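PDB 5TIP: major capsid protein from Paramecium bursaria Chlorella virus 1, which self-assembles into trimers that build the large, glycosylated icosahedral capsid of the virus. Local coordinates for residues A[264-267]-A[273-276]. Residues are numbered along the deposited sequence; the frame is centred on the assembly and turned at random.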
ATOM      1  N   ASN A 264       3.745  20.814  13.311  1.00 28.34           N
ATOM      2  CA  ASN A 264       3.648  21.541  12.053  1.00 27.84           C
ATOM      3  C   ASN A 264       3.624  23.035  12.342  1.00 31.08           C
ATOM      4  O   ASN A 264       3.326  23.469  13.457  1.00 33.84           O
ATOM      5  CB  ASN A 264       2.402  21.131  11.250  1.00 25.19           C
ATOM      6  CG  ASN A 264       1.099  21.442  11.975  1.00 25.17           C
ATOM      7  OD1 ASN A 264       0.735  22.603  12.161  1.00 30.36           O
ATOM      8  ND2 ASN A 264       0.379  20.398  12.367  1.00 24.62           N
ATOM      9  N   PHE A 265       3.942  23.822  11.313  1.00 28.28           N
ATOM     10  CA  PHE A 265       3.835  25.276  11.354  1.00 26.13           C
ATOM     11  C   PHE A 265       2.701  25.679  10.422  1.00 24.71           C
ATOM     12  O   PHE A 265       2.806  25.516   9.202  1.00 27.46           O
ATOM     13  CB  PHE A 265       5.149  25.940  10.948  1.00 24.85           C
ATOM     14  CG  PHE A 265       6.323  25.520  11.784  1.00 25.02           C
ATOM     15  CD1 PHE A 265       6.640  26.198  12.949  1.00 25.37           C
ATOM     16  CD2 PHE A 265       7.109  24.446  11.407  1.00 24.98           C
ATOM     17  CE1 PHE A 265       7.718  25.811  13.720  1.00 23.12           C
ATOM     18  CE2 PHE A 265       8.188  24.056  12.173  1.00 21.43           C
ATOM     19  CZ  PHE A 265       8.492  24.740  13.330  1.00 22.09           C
ATOM     20  N   ASN A 266       1.621  26.200  10.995  1.00 25.41           N
ATOM     21  CA  ASN A 266       0.393  26.467  10.262  1.00 26.90           C
ATOM     22  C   ASN A 266       0.092  27.959  10.230  1.00 31.89           C
ATOM     23  O   ASN A 266       0.283  28.662  11.226  1.00 36.31           O
ATOM     24  CB  ASN A 266      -0.785  25.717  10.894  1.00 26.96           C
ATOM     25  CG  ASN A 266      -2.127  26.292  10.490  1.00 30.92           C
ATOM     26  OD1 ASN A 266      -2.811  26.919  11.299  1.00 32.61           O
ATOM     27  ND2 ASN A 266      -2.510  26.086   9.236  1.00 32.85           N
ATOM     28  N   ASN A 267      -0.378  28.433   9.078  1.00 34.00           N
ATOM     29  CA  ASN A 267      -0.936  29.775   8.971  1.00 34.05           C
ATOM     30  C   ASN A 267      -2.391  29.698   9.415  1.00 34.29           C
ATOM     31  O   ASN A 267      -3.229  29.144   8.693  1.00 36.69           O
ATOM     32  CB  ASN A 267      -0.822  30.311   7.543  1.00 30.93           C
ATOM     33  CG  ASN A 267      -1.432  31.693   7.384  1.00 33.48           C
ATOM     34  OD1 ASN A 267      -1.667  32.401   8.365  1.00 37.93           O
ATOM     35  ND2 ASN A 267      -1.693  32.084   6.142  1.00 32.46           N
ATOM     36  N   GLN A 273      -2.896  24.675   5.903  1.00 24.04           N
ATOM     37  CA  GLN A 273      -1.770  25.310   5.224  1.00 26.16           C
ATOM     38  C   GLN A 273      -0.542  25.185   6.113  1.00 28.12           C
ATOM     39  O   GLN A 273      -0.394  25.912   7.098  1.00 27.94           O
ATOM     40  CB  GLN A 273      -2.067  26.769   4.899  1.00 25.70           C
ATOM     41  CG  GLN A 273      -0.961  27.421   4.078  1.00 25.88           C
ATOM     42  CD  GLN A 273      -1.042  28.933   4.058  1.00 28.02           C
ATOM     43  OE1 GLN A 273      -2.085  29.517   4.343  1.00 32.04           O
ATOM     44  NE2 GLN A 273       0.068  29.577   3.712  1.00 29.38           N
ATOM     45  N   TYR A 274       0.348  24.260   5.762  1.00 29.24           N
ATOM     46  CA  TYR A 274       1.571  24.025   6.513  1.00 28.31           C
ATOM     47  C   TYR A 274       2.810  24.539   5.795  1.00 28.95           C
ATOM     48  O   TYR A 274       3.914  24.429   6.337  1.00 30.51           O
ATOM     49  CB  TYR A 274       1.731  22.529   6.806  1.00 25.80           C
ATOM     50  CG  TYR A 274       0.612  21.939   7.634  1.00 24.99           C
ATOM     51  CD1 TYR A 274       0.026  22.661   8.665  1.00 25.06           C
ATOM     52  CD2 TYR A 274       0.142  20.657   7.386  1.00 25.97           C
ATOM     53  CE1 TYR A 274      -0.994  22.123   9.423  1.00 25.61           C
ATOM     54  CE2 TYR A 274      -0.877  20.109   8.139  1.00 25.28           C
ATOM     55  CZ  TYR A 274      -1.441  20.847   9.156  1.00 24.96           C
ATOM     56  OH  TYR A 274      -2.456  20.305   9.911  1.00 27.37           O
ATOM     57  N   THR A 275       2.657  25.092   4.596  1.00 28.96           N
ATOM     58  CA  THR A 275       3.775  25.588   3.813  1.00 29.24           C
ATOM     59  C   THR A 275       3.451  26.986   3.307  1.00 28.50           C
ATOM     60  O   THR A 275       2.320  27.467   3.415  1.00 24.78           O
ATOM     61  CB  THR A 275       4.097  24.654   2.640  1.00 27.63           C
ATOM     62  OG1 THR A 275       2.899  24.396   1.896  1.00 27.91           O
ATOM     63  CG2 THR A 275       4.668  23.338   3.148  1.00 24.48           C
ATOM     64  N   ALA A 276       4.463  27.637   2.744  1.00 21.55           N
ATOM     65  CA  ALA A 276       4.303  28.988   2.232  1.00 25.20           C
ATOM     66  C   ALA A 276       3.638  28.979   0.862  1.00 25.76           C
ATOM     67  O   ALA A 276       3.796  28.043   0.072  1.00 28.51           O
ATOM     68  CB  ALA A 276       5.657  29.690   2.148  1.00 25.84           C
TER
HETATM   69  O   HOH W   1       5.074  23.500   8.839  1.00 26.37           O
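Gln273 and Tyr274 fold back onto Asn264, Asn266 and Asn267 in a buried, largely polar contact, where strand 257-266 ends and the chain turns into the long loop before strand 312-319. Gln273 O is gripped twice. Asn267 N donates a hydrogen bond to Gln273 O at 3.2 Å. Asn266 ND2 donates a second to Gln273 O at 3.0 Å, from above the carbonyl plane. Gln273 has an extended side chain with CG anti to the backbone N (chi1 -175°), which carries its amide over to Asn267. There Asn267 ND2 donates to Gln273 OE1 at 3.2 Å, with the two amide planes 78° apart. Asn270, in the turn, takes a hydrogen bond from Asn266 ND2 on its O and gives one from its ND2 to Gln273 OE1. Gln273 NE2 turns back to Thr275 O, a 3.1 Å bond, so both ends of the amide are held. Strand 257-266 belongs to the second jelly roll of the double jelly-roll fold and pairs antiparallel with strand 412-426. Asn264 stacks its amide over the CE1 rim of one Tyr274 face, planes 28° apart, with Asn264 OD1 3.3 Å from Tyr274 CE1. Asp110, in helix 109-119, hydrogen-bonds to Tyr274 OH.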